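Local coordinates for protein 4-hydroxybenzoyl-CoA thioesterase (Staphylococcus aureus, PDB 6FDG) that probably hydrolyses acyl-CoA thioesters, as a hotdog-fold DHNA-CoA thioesterase of the vitamin K2 pathway, at residues A33-D36 with Y37-K40; E81-R85 with L86-Y90. All blocks are in the same frame, centred on the assembly; numbering follows the deposited sequence.

Contact 1: residues A33-D36 with Y37-K40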
loop_
_atom_site.group_PDB
_atom_site.type_symbol
_atom_site.label_atom_id
_atom_site.label_comp_id
_atom_site.label_asym_id
_atom_site.label_seq_id
_atom_site.Cartn_x
_atom_site.Cartn_y
_atom_site.Cartn_z
ATOM N N ALA A 33 -2.186 -14.123 -7.953
ATOM C CA ALA A 33 -2.711 -15.443 -8.313
ATOM C C ALA A 33 -3.331 -15.479 -9.659
ATOM O O ALA A 33 -3.061 -16.424 -10.449
ATOM C CB ALA A 33 -3.622 -15.942 -7.199
ATOM N N ARG A 34 -4.143 -14.487 -9.975
ATOM C CA ARG A 34 -4.805 -14.438 -11.249
ATOM C C ARG A 34 -3.789 -14.280 -12.422
ATOM O O ARG A 34 -3.896 -14.955 -13.448
ATOM C CB ARG A 34 -5.746 -13.171 -11.248
ATOM C CG ARG A 34 -6.476 -12.940 -12.507
ATOM C CD ARG A 34 -7.516 -11.833 -12.371
ATOM N NE ARG A 34 -6.967 -10.533 -12.085
ATOM C CZ ARG A 34 -7.066 -9.893 -10.933
ATOM N NH1 ARG A 34 -6.584 -8.604 -10.867
ATOM N NH2 ARG A 34 -7.455 -10.448 -9.799
ATOM N N LEU A 35 -2.767 -13.471 -12.217
ATOM C CA LEU A 35 -1.734 -13.282 -13.239
ATOM C C LEU A 35 -0.935 -14.595 -13.355
ATOM O O LEU A 35 -0.437 -14.862 -14.511
ATOM C CB LEU A 35 -0.894 -12.061 -12.909
ATOM C CG LEU A 35 -1.592 -10.714 -13.131
ATOM C CD1 LEU A 35 -0.753 -9.560 -12.538
ATOM C CD2 LEU A 35 -1.831 -10.406 -14.615
ATOM N N ASP A 36 -0.760 -15.351 -12.277
ATOM C CA ASP A 36 -0.056 -16.636 -12.356
ATOM C C ASP A 36 -0.936 -17.587 -13.128
ATOM O O ASP A 36 -0.430 -18.405 -13.953
ATOM C CB ASP A 36 0.185 -17.159 -10.917
ATOM C CG ASP A 36 1.046 -18.408 -10.852
ATOM O OD1 ASP A 36 2.066 -18.476 -11.575
ATOM O OD2 ASP A 36 0.636 -19.295 -10.065
ATOM N N TYR A 37 -2.260 -17.641 -12.945
ATOM C CA TYR A 37 -3.201 -18.476 -13.713
ATOM C C TYR A 37 -2.992 -18.161 -15.188
ATOM O O TYR A 37 -2.858 -19.062 -16.041
ATOM C CB TYR A 37 -4.641 -18.264 -13.255
ATOM C CG TYR A 37 -5.657 -18.976 -14.038
ATOM C CD1 TYR A 37 -6.160 -18.458 -15.239
ATOM C CD2 TYR A 37 -6.191 -20.208 -13.605
ATOM C CE1 TYR A 37 -7.123 -19.101 -15.978
ATOM C CE2 TYR A 37 -7.173 -20.878 -14.317
ATOM C CZ TYR A 37 -7.635 -20.352 -15.508
ATOM O OH TYR A 37 -8.637 -21.047 -16.236
ATOM N N ILE A 38 -3.053 -16.893 -15.567
ATOM C CA ILE A 38 -2.963 -16.532 -16.963
ATOM C C ILE A 38 -1.610 -16.997 -17.505
ATOM O O ILE A 38 -1.601 -17.477 -18.709
ATOM C CB ILE A 38 -3.162 -14.972 -17.028
ATOM C CG1 ILE A 38 -4.582 -14.582 -16.664
ATOM C CG2 ILE A 38 -2.687 -14.427 -18.421
ATOM C CD1 ILE A 38 -4.775 -13.078 -16.512
ATOM N N SER A 39 -0.553 -16.759 -16.824
ATOM C CA SER A 39 0.736 -17.246 -17.333
ATOM C C SER A 39 0.751 -18.745 -17.559
ATOM O O SER A 39 1.189 -19.336 -18.567
ATOM C CB SER A 39 1.814 -16.786 -16.400
ATOM O OG SER A 39 3.138 -17.041 -16.769
ATOM N N LYS A 40 0.273 -19.483 -16.593
ATOM C CA LYS A 40 0.240 -20.962 -16.696
ATOM C C LYS A 40 -0.616 -21.408 -17.784
ATOM O O LYS A 40 -0.349 -22.513 -18.407
ATOM C CB LYS A 40 -0.115 -21.540 -15.313
ATOM C CG LYS A 40 0.998 -21.419 -14.329
ATOM C CD LYS A 40 0.662 -21.680 -12.864
ATOM C CE LYS A 40 1.819 -21.837 -12.020
ATOM N NZ LYS A 40 1.447 -21.967 -10.596
#
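Ala33 O accepts the backbone N-H of Tyr37 at 2.9 Å from Tyr37 N, the first of four successive i to i+4 bonds that carry the chain through two turns of helix. The small methyl of Ala33 lies against Val76 and Thr78 of strand 73-83, and the Tyr37 side chain, one turn on, touches Thr78 and Val80 of the same strand. Arg34 O takes the N-H of Ile38 and is also crowded by that side chain: Ile38 CG1 comes to 3.3 Å from Arg34 O, because CG1 stands beside the backbone N (chi1 -68°) and runs back along the preceding turn. The guanidinium of Arg34 leads off elsewhere, its NH2 bonded to Tyr92 OH. At Leu35 the carbonyl receives Ser39 N, 3.0 Å from Leu35 O, while the branch tip CD2 only brushes Ile38, 4.4 Å from Ile38 CD1; Tyr70 of the second subunit packs on Leu35. Asp36 forms the one salt bridge of the contact. With CG anti to the backbone N (chi1 -173°), its carboxylate swings along the helix toward Lys40, whose extended chain passes Asp36 O and sets NZ at 2.8 Å from Asp36 OD2. The ammonium arrives on the syn side, 21° out of the carboxylate plane. Because Thr6 OG1 of strand 2-9 is hydrogen-bonded to the same OD2, this one oxygen joins the helix surface to the sheet. The i to i+4 acid-base pair on one flank and the Ala33, Tyr37 and Ile38 surface turned to the interior are those of an amphipathic helix, here the long helix wrapped by the curved sheet that defines the hotdog fold.

Contact 2: residues E81-R85 with L86-Y90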
loop_
_atom_site.group_PDB
_atom_site.type_symbol
_atom_site.label_atom_id
_atom_site.label_comp_id
_atom_site.label_asym_id
_atom_site.label_seq_id
_atom_site.Cartn_x
_atom_site.Cartn_y
_atom_site.Cartn_z
ATOM N N GLU A 81 -14.610 -19.131 -12.895
ATOM C CA GLU A 81 -15.964 -19.627 -12.665
ATOM C C GLU A 81 -16.820 -19.382 -13.845
ATOM O O GLU A 81 -17.696 -20.202 -14.175
ATOM C CB GLU A 81 -16.512 -18.955 -11.418
ATOM C CG GLU A 81 -17.887 -19.441 -10.979
ATOM C CD GLU A 81 -17.966 -20.881 -10.624
ATOM O OE1 GLU A 81 -16.938 -21.570 -10.257
ATOM O OE2 GLU A 81 -19.158 -21.338 -10.520
ATOM N N LYS A 82 -16.668 -18.221 -14.495
ATOM C CA LYS A 82 -17.511 -17.873 -15.646
ATOM C C LYS A 82 -16.664 -17.098 -16.660
ATOM O O LYS A 82 -16.027 -16.094 -16.297
ATOM C CB LYS A 82 -18.680 -16.988 -15.244
ATOM C CG LYS A 82 -19.568 -17.461 -14.044
ATOM C CD LYS A 82 -20.339 -16.352 -13.312
ATOM C CE LYS A 82 -21.372 -16.991 -12.374
ATOM N NZ LYS A 82 -22.720 -16.334 -12.526
ATOM N N TYR A 83 -16.670 -17.499 -17.925
ATOM C CA TYR A 83 -16.035 -16.779 -18.993
ATOM C C TYR A 83 -17.017 -16.361 -20.002
ATOM O O TYR A 83 -17.853 -17.209 -20.463
ATOM C CB TYR A 83 -14.948 -17.654 -19.656
ATOM C CG TYR A 83 -14.493 -17.053 -20.944
ATOM C CD1 TYR A 83 -13.701 -15.892 -20.934
ATOM C CD2 TYR A 83 -14.816 -17.559 -22.204
ATOM C CE1 TYR A 83 -13.324 -15.273 -22.093
ATOM C CE2 TYR A 83 -14.426 -16.928 -23.379
ATOM C CZ TYR A 83 -13.693 -15.788 -23.305
ATOM O OH TYR A 83 -13.252 -15.092 -24.408
ATOM N N SER A 84 -17.013 -15.125 -20.449
ATOM C CA SER A 84 -17.689 -14.679 -21.650
ATOM C C SER A 84 -16.699 -13.730 -22.332
ATOM O O SER A 84 -15.691 -13.286 -21.780
ATOM C CB SER A 84 -18.960 -13.979 -21.407
ATOM O OG SER A 84 -18.791 -12.651 -20.963
ATOM N N ARG A 85 -16.987 -13.449 -23.630
ATOM C CA ARG A 85 -16.041 -12.575 -24.367
ATOM C C ARG A 85 -16.036 -11.135 -23.809
ATOM O O ARG A 85 -15.045 -10.432 -24.104
ATOM C CB ARG A 85 -16.551 -12.463 -25.816
ATOM C CG ARG A 85 -16.784 -13.767 -26.582
ATOM C CD ARG A 85 -17.912 -13.683 -27.648
ATOM N NE ARG A 85 -17.971 -14.711 -28.575
ATOM C CZ ARG A 85 -18.579 -15.879 -28.412
ATOM N NH1 ARG A 85 -19.222 -16.209 -27.304
ATOM N NH2 ARG A 85 -18.486 -16.775 -29.379
ATOM N N LEU A 86 -16.974 -10.718 -22.998
ATOM C CA LEU A 86 -16.985 -9.435 -22.419
ATOM C C LEU A 86 -16.509 -9.379 -20.939
ATOM O O LEU A 86 -16.108 -8.268 -20.515
ATOM C CB LEU A 86 -18.332 -8.812 -22.521
ATOM C CG LEU A 86 -18.698 -8.340 -24.003
ATOM C CD1 LEU A 86 -20.138 -7.901 -24.022
ATOM C CD2 LEU A 86 -17.838 -7.257 -24.506
ATOM N N ARG A 87 -16.582 -10.482 -20.234
ATOM C CA ARG A 87 -16.196 -10.480 -18.792
ATOM C C ARG A 87 -15.912 -11.810 -18.299
ATOM O O ARG A 87 -16.456 -12.864 -18.720
ATOM C CB ARG A 87 -17.248 -9.861 -17.944
ATOM C CG ARG A 87 -18.537 -10.590 -17.827
ATOM C CD ARG A 87 -19.712 -9.723 -17.286
ATOM N NE ARG A 87 -19.560 -8.334 -17.766
ATOM C CZ ARG A 87 -20.081 -7.788 -18.880
ATOM N NH1 ARG A 87 -20.995 -8.439 -19.664
ATOM N NH2 ARG A 87 -19.685 -6.544 -19.188
ATOM N N SER A 88 -14.989 -11.866 -17.358
ATOM C CA SER A 88 -14.599 -13.137 -16.720
ATOM C C SER A 88 -14.799 -13.020 -15.199
ATOM O O SER A 88 -14.486 -11.888 -14.652
ATOM C CB SER A 88 -13.199 -13.489 -16.911
ATOM O OG SER A 88 -12.874 -13.809 -18.308
ATOM N N VAL A 89 -15.237 -14.047 -14.528
ATOM C CA VAL A 89 -15.283 -14.079 -13.045
ATOM C C VAL A 89 -14.308 -15.149 -12.596
ATOM O O VAL A 89 -14.450 -16.330 -12.946
ATOM C CB VAL A 89 -16.669 -14.376 -12.513
ATOM C CG1 VAL A 89 -16.663 -14.381 -10.976
ATOM C CG2 VAL A 89 -17.655 -13.320 -13.023
ATOM N N TYR A 90 -13.268 -14.754 -11.881
ATOM C CA TYR A 90 -12.294 -15.646 -11.246
ATOM C C TYR A 90 -12.739 -15.884 -9.843
ATOM O O TYR A 90 -13.224 -14.953 -9.143
ATOM C CB TYR A 90 -10.910 -15.045 -11.241
ATOM C CG TYR A 90 -10.269 -14.782 -12.565
ATOM C CD1 TYR A 90 -10.653 -13.758 -13.387
ATOM C CD2 TYR A 90 -9.298 -15.676 -13.042
ATOM C CE1 TYR A 90 -10.046 -13.567 -14.643
ATOM C CE2 TYR A 90 -8.667 -15.474 -14.300
ATOM C CZ TYR A 90 -9.098 -14.461 -15.016
ATOM O OH TYR A 90 -8.479 -14.232 -16.301
HETATM O O HOH W 1 -21.016 -11.393 -20.435
#
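Tyr83 and Ser88 face each other as an antiparallel non-hydrogen-bonded pair, with Ser88 OG set in the plane of the Tyr83 ring at its edge, 3.5 Å from Tyr83 CD1. The tyrosine has CG anti to the backbone N (chi1 167°), which carries the ring alongside Ser88, its edge to the hydroxyl, and on toward helix 127-141, where its OH bonds His130 ND1. Arg85 N lies 4.0 Å above one face of the ring, displaced toward the rim. On the other side of the sheet Lys82 and Val89 run side by side: Val89 CG2, beside its own backbone N, meets Lys82 CD at 4.1 Å. Between their backbones Val89 N gives a nearly straight bond to Lys82 O, in the carbonyl plane. Val89 O in turn is approached by two donors, Glu81 N and Lys82 N, both bonds weak; two residues thus face one, a classic beta bulge. Glu81 folds its chain at chi2 away from Val89, and its OE1 takes Trp79 NE1.

At the tip the Ser84 side chain adds to the backbone bonds. Ser84 OG sits between its backbone N and carbonyl carbon (chi1 77°), a crowded position from which it can hang over the turn and accept Arg87 N at 3.2 Å from Ser84 OG, with a weaker bond from Leu86 N. A water 2.6 Å from Ser84 OG also accepts a weak bond from NH1 of Arg87, a side chain bent at chi3. The backbones of Ser84 and Arg87 also pair, firmly from Ser84 N to Arg87 O (2.9 Å between those atoms) and weakly in return. With Arg85 and Leu86 at its corners, both in helical conformation, this is a two-residue type I turn closing a beta hairpin of the hotdog sheet.

In the fold
Following the chain from its N terminus, helix 26-41 comes first after strand 2-9, and contact 1 lies wholly inside it, closing nothing longer than successive helical turns. Strand 73-83 comes later, and contact 2 closes the short loop that turns it back into strand 88-95. The two are therefore in series, neither nesting nor crossing, with centres about 15 Å apart. They still meet in space: the Tyr90 ring, in the second strand of the hairpin, packs its CE2 on Arg34 CG and Tyr37 CD1, and its OH comes against Ile38 CD1. Helix and hairpin sheet are thus joined, and through Tyr133, which bonds Tyr90 OH, also to helix 127-141.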